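Local coordinates for ARF-like GTPase (Chlamydomonas reinhardtii, PDB 4M9Q), which belongs to the ARF-like small GTPases of the P-loop fold and is modelled with phosphoaminophosphonic acid-guanylate ester and a magnesium ion, at residues A[130-133]-A[134-137]; A[119-122]-A[123-127]; A[174-177]-A[178-181]. One frame throughout, in Å; residues are numbered along the deposited sequence. Where two conformers were deposited one is given.

Contact 1: residues A[130-133]-A[134-137]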
# COMPACT_ATOMS: atom_id res chain seq x y z
N LEU A 130 13.59 6.59 -1.45
CA LEU A 130 13.03 5.73 -0.39
C LEU A 130 14.06 4.78 0.19
O LEU A 130 13.73 3.97 1.09
CB LEU A 130 11.81 4.95 -0.86
CG LEU A 130 10.55 5.77 -1.10
CD1 LEU A 130 9.46 4.80 -1.50
CD2 LEU A 130 10.13 6.54 0.12
N GLY A 131 15.29 4.90 -0.29
CA GLY A 131 16.41 4.12 0.28
C GLY A 131 16.13 2.63 0.20
O GLY A 131 16.29 1.89 1.18
N LEU A 132 15.70 2.21 -0.98
CA LEU A 132 15.22 0.88 -1.22
C LEU A 132 16.37 -0.01 -1.63
O LEU A 132 16.24 -1.23 -1.66
CB LEU A 132 14.12 0.87 -2.31
CG LEU A 132 12.76 1.52 -2.02
CD1 LEU A 132 11.92 1.49 -3.29
CD2 LEU A 132 11.99 0.87 -0.88
N ALA A 133 17.51 0.59 -1.94
CA ALA A 133 18.70 -0.21 -2.21
C ALA A 133 18.93 -1.26 -1.07
O ALA A 133 19.48 -2.35 -1.32
CB ALA A 133 19.90 0.70 -2.39
N THR A 134 18.50 -0.93 0.16
CA THR A 134 18.80 -1.76 1.34
C THR A 134 17.60 -2.52 1.84
O THR A 134 17.72 -3.35 2.73
CB THR A 134 19.35 -0.93 2.51
OG1 THR A 134 18.34 -0.03 2.96
CG2 THR A 134 20.55 -0.13 2.09
N CYS A 135 16.44 -2.24 1.26
CA CYS A 135 15.21 -2.97 1.60
C CYS A 135 15.32 -4.44 1.19
O CYS A 135 15.79 -4.73 0.08
CB CYS A 135 14.07 -2.32 0.85
SG CYS A 135 12.44 -3.05 1.16
N ARG A 136 14.93 -5.36 2.07
CA ARG A 136 14.95 -6.79 1.74
C ARG A 136 13.57 -7.42 1.77
O ARG A 136 13.41 -8.60 2.07
CB ARG A 136 15.89 -7.55 2.65
CG ARG A 136 17.36 -7.24 2.38
CD ARG A 136 17.73 -7.58 0.94
NE ARG A 136 19.04 -7.07 0.58
CZ ARG A 136 19.28 -5.84 0.15
NH1 ARG A 136 18.30 -4.97 0.00
NH2 ARG A 136 20.52 -5.49 -0.17
N ASN A 137 12.56 -6.61 1.47
CA ASN A 137 11.27 -7.10 1.15
C ASN A 137 11.16 -6.93 -0.35
O ASN A 137 11.52 -5.87 -0.90
CB ASN A 137 10.19 -6.25 1.81
CG ASN A 137 10.04 -6.53 3.28
OD1 ASN A 137 10.93 -6.19 4.05
ND2 ASN A 137 8.93 -7.15 3.68

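Contact 2: residues A[119-122]-A[123-127]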
# COMPACT_ATOMS: atom_id res chain seq x y z
N THR A 119 7.08 18.15 -11.98
CA THR A 119 8.24 17.79 -11.14
C THR A 119 8.30 16.31 -10.76
O THR A 119 9.13 15.89 -9.99
CB THR A 119 8.23 18.61 -9.85
OG1 THR A 119 6.92 18.51 -9.26
CG2 THR A 119 8.64 20.10 -10.16
N ALA A 120 7.45 15.48 -11.34
CA ALA A 120 7.39 14.08 -10.95
C ALA A 120 8.71 13.32 -11.14
O ALA A 120 9.28 13.31 -12.22
CB ALA A 120 6.30 13.40 -11.75
N ALA A 121 9.20 12.68 -10.08
CA ALA A 121 10.44 11.90 -10.15
C ALA A 121 10.21 10.55 -10.80
O ALA A 121 9.19 9.87 -10.54
CB ALA A 121 10.99 11.68 -8.76
N PRO A 122 11.17 10.11 -11.63
CA PRO A 122 11.02 8.78 -12.21
C PRO A 122 11.26 7.64 -11.18
O PRO A 122 11.65 7.89 -10.02
CB PRO A 122 12.02 8.77 -13.35
CG PRO A 122 13.02 9.79 -12.97
CD PRO A 122 12.40 10.77 -12.04
N ALA A 123 11.00 6.41 -11.59
CA ALA A 123 11.16 5.24 -10.70
C ALA A 123 12.54 5.15 -10.06
O ALA A 123 12.65 4.94 -8.85
CB ALA A 123 10.87 3.94 -11.45
N ALA A 124 13.58 5.37 -10.85
CA ALA A 124 14.93 5.40 -10.34
C ALA A 124 15.03 6.35 -9.17
O ALA A 124 15.32 5.89 -8.08
CB ALA A 124 15.91 5.76 -11.45
N GLU A 125 14.75 7.65 -9.39
CA GLU A 125 14.80 8.65 -8.31
C GLU A 125 14.08 8.17 -7.05
O GLU A 125 14.57 8.31 -5.96
CB GLU A 125 14.16 9.98 -8.74
CG GLU A 125 15.07 11.00 -9.39
CD GLU A 125 14.47 12.41 -9.35
OE1 GLU A 125 14.05 12.86 -8.25
OE2 GLU A 125 14.44 13.07 -10.43
N VAL A 126 12.89 7.63 -7.20
CA VAL A 126 12.12 7.20 -6.02
C VAL A 126 12.78 5.99 -5.30
O VAL A 126 12.74 5.87 -4.09
CB VAL A 126 10.66 6.91 -6.41
CG1 VAL A 126 9.91 6.17 -5.32
CG2 VAL A 126 9.94 8.19 -6.75
N VAL A 127 13.44 5.14 -6.04
CA VAL A 127 14.26 4.09 -5.42
C VAL A 127 15.34 4.64 -4.50
O VAL A 127 15.47 4.19 -3.35
CB VAL A 127 14.93 3.19 -6.48
CG1 VAL A 127 16.09 2.37 -5.88
CG2 VAL A 127 13.88 2.28 -7.11

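Contact 3: residues A[174-177]-A[178-181]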
# COMPACT_ATOMS: atom_id res chain seq x y z
N GLY A 174 1.34 -20.31 -0.23
CA GLY A 174 1.35 -21.53 0.59
C GLY A 174 2.04 -21.37 1.94
O GLY A 174 1.63 -21.98 2.93
N ARG A 175 3.08 -20.55 1.97
CA ARG A 175 3.81 -20.25 3.20
C ARG A 175 3.26 -19.01 3.88
O ARG A 175 3.10 -18.98 5.09
CB ARG A 175 5.29 -20.04 2.89
CG ARG A 175 6.02 -21.36 2.65
CD ARG A 175 7.42 -21.18 2.08
NE ARG A 175 7.41 -20.75 0.67
CZ ARG A 175 8.43 -20.89 -0.17
NH1 ARG A 175 9.57 -21.48 0.21
NH2 ARG A 175 8.31 -20.45 -1.43
N LEU A 176 2.94 -18.01 3.08
CA LEU A 176 2.53 -16.71 3.59
C LEU A 176 1.17 -16.69 4.31
O LEU A 176 1.00 -16.03 5.35
CB LEU A 176 2.48 -15.72 2.42
CG LEU A 176 2.55 -14.24 2.73
CD1 LEU A 176 3.58 -13.93 3.79
CD2 LEU A 176 2.87 -13.51 1.44
N ASP A 177 0.19 -17.40 3.74
CA ASP A 177 -1.18 -17.26 4.22
C ASP A 177 -1.34 -17.82 5.63
O ASP A 177 -1.88 -17.15 6.51
CB ASP A 177 -2.18 -17.86 3.25
CG ASP A 177 -3.59 -17.61 3.68
OD1 ASP A 177 -4.37 -18.59 3.86
OD2 ASP A 177 -3.91 -16.42 3.86
N PRO A 178 -0.86 -19.06 5.86
CA PRO A 178 -0.89 -19.62 7.22
C PRO A 178 -0.23 -18.72 8.25
O PRO A 178 -0.80 -18.50 9.32
CB PRO A 178 -0.10 -20.92 7.10
CG PRO A 178 -0.19 -21.31 5.66
CD PRO A 178 -0.30 -20.02 4.88
N ARG A 179 0.94 -18.18 7.91
CA ARG A 179 1.60 -17.22 8.76
C ARG A 179 0.68 -16.02 8.99
O ARG A 179 0.51 -15.60 10.12
CB ARG A 179 2.94 -16.77 8.14
CG ARG A 179 3.45 -15.44 8.70
CD ARG A 179 4.96 -15.35 8.68
NE ARG A 179 5.45 -14.48 7.62
CZ ARG A 179 5.60 -13.16 7.70
NH1 ARG A 179 5.27 -12.48 8.80
NH2 ARG A 179 6.08 -12.52 6.66
N VAL A 180 0.08 -15.47 7.94
CA VAL A 180 -0.79 -14.32 8.15
C VAL A 180 -1.93 -14.71 9.07
O VAL A 180 -2.21 -14.03 10.05
CB VAL A 180 -1.32 -13.71 6.84
CG1 VAL A 180 -2.40 -12.65 7.12
CG2 VAL A 180 -0.15 -13.15 6.04
N GLN A 181 -2.58 -15.82 8.76
CA GLN A 181 -3.74 -16.24 9.55
C GLN A 181 -3.38 -16.44 10.99
O GLN A 181 -4.08 -16.00 11.88
CB GLN A 181 -4.39 -17.51 8.95
CG GLN A 181 -5.20 -17.22 7.68
CD GLN A 181 -6.33 -16.22 7.92
OE1 GLN A 181 -6.19 -15.01 7.71
NE2 GLN A 181 -7.46 -16.72 8.40

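Contact 1: residues A[130-133]-A[134-137]
Leu132 and Cys135 are joined by a tight backbone turn, their CA atoms 4.8 Å apart, in which the N of Cys135 donates to the O of Leu132 over 3.1 Å, the bond bent to 141°. On the inner side of the turn Leu132 CD2 lies 4.2 Å from Cys135 CB, an apolar contact between two buried residues. On the outer side Thr134 OG1 makes a weak hydrogen bond of 3.3 Å to Gly131 O, its chi1 of 65° setting the hydroxyl between the backbone N and the carbonyl carbon. Gly131 itself, with positive phi, ends helix 123-129 in a Schellman motif, and the turn then hands the chain on to strand 139-143. Leu132 rests on Met94 of helix 87-99 and on Ile110 and Val141 of two strands, while Cys135 packs on Leu98. Arg136 starts away from the turn, but in the conformer given its chain bends at chi2 and NH1 donates a hydrogen bond to Ala133 O at 3.2 Å. That oxygen lies at the edge of the guanidinium, near its plane. The N of Asn137 donates to Cys135 SG at 3.6 Å.

Contact 2: residues A[119-122]-A[123-127]
Glu125 folds its side chain back over Ala121 and Pro122, the two residues that lead into helix 123-129. With chi1 at -90° and the chain extended beyond CG, the carboxylate reaches past the helix start: OE1 comes to 3.3 Å from Ala121 CB, and OE2 to 3.5 Å from Pro122 CD. The aliphatic part follows the same path, Glu125 CB lying 3.6 Å from Ala121 CB and Glu125 CG 3.8 Å from Pro122 CD, so the contact is van der Waals along the whole side chain. Pro122 occupies the N-cap position. Its ring lies aslant to the glutamate chain, and its carbonyl oxygen accepts the N-H of Val126 at 3.1 Å in a fairly straight bond that closes the first helical turn. Val126 turns CG2 away from its own carbonyl carbon and beside its N, which sets this methyl 3.7 Å from Pro122 O and 4.2 Å from Ala121 CB. Ala121 is thus met by Glu125 and Val126 together. The buried pair Ala121 and Val126 both touch Phe87 of helix 87-99, Ala121 shares backbone hydrogen bonding with Ala81 just after strand 74-80, and Ala123 and Val127 lean on Val141 of strand 139-143.

Contact 3: residues A[174-177]-A[178-181]
Asp177 holds CG anti to its backbone N (chi1 -175°), whereas Gln181, one turn on, has CG beside its N (chi1 -75°) and bends again at chi2; the two side chains consequently run alongside each other in the same direction, with carboxylate and amide planes only 12° apart. Their contact is a loose one through carbon, Gln181 CG lying 4.1 Å from Asp177 OD2. Behind them the backbone is joined more firmly: Gln181 N donates to Asp177 O over 2.7 Å, nearly straight, and Val180 N to Leu176 O over 2.8 Å. The same Leu176 oxygen has the Val180 CG2 methyl 3.2 Å away. Pro178 brings no N-H to this turn, and its ring fills the place where a bond to Gly174 O would form, with CG 3.3 Å from that oxygen. The helix is kinked here. On another side of it Leu176 and Arg179 pass at an angle, Leu176 CD1 meeting Arg179 NH2 at 4.1 Å, obliquely to the guanidinium. Arg179 and Leu176 also touch Lys106 in the loop between helix 87-99 and strand 108-113, and Val180 touches His73.

The charged groups find their partners beyond this turn. Asp177 OD2 accepts a hydrogen bond from His73 NE2, so the carboxylate ties helix 157-190 to the segment before strand 74-80, and its negative charge could favour a protonated imidazole. Arg179 has Arg104 close by, a like-charge neighbour that is probably unfavourable, and that nearby Asp105 and the long, weak ion pair with Glu183 may partly offset.

Overall arrangement
The three contacts follow one another along the chain, contact 2 first, then contact 1, then contact 3. Contacts 2 and 1 stand at the two ends of helix 123-129, their centres about 15 Å apart, and meet where Leu132 N probably bonds to Val127 O at 3.1 Å. Both face helix 87-99 and strand 139-143, the outermost strand at that end of the mixed sheet, within the nucleotide-binding fold. Contact 3 lies on the long helix 157-190, its centre about 23 Å from that of contact 1 and 33 Å from that of contact 2, across the chain's centre from the latter. The series thus runs from one flank of the GTPase core to its C-terminal helix.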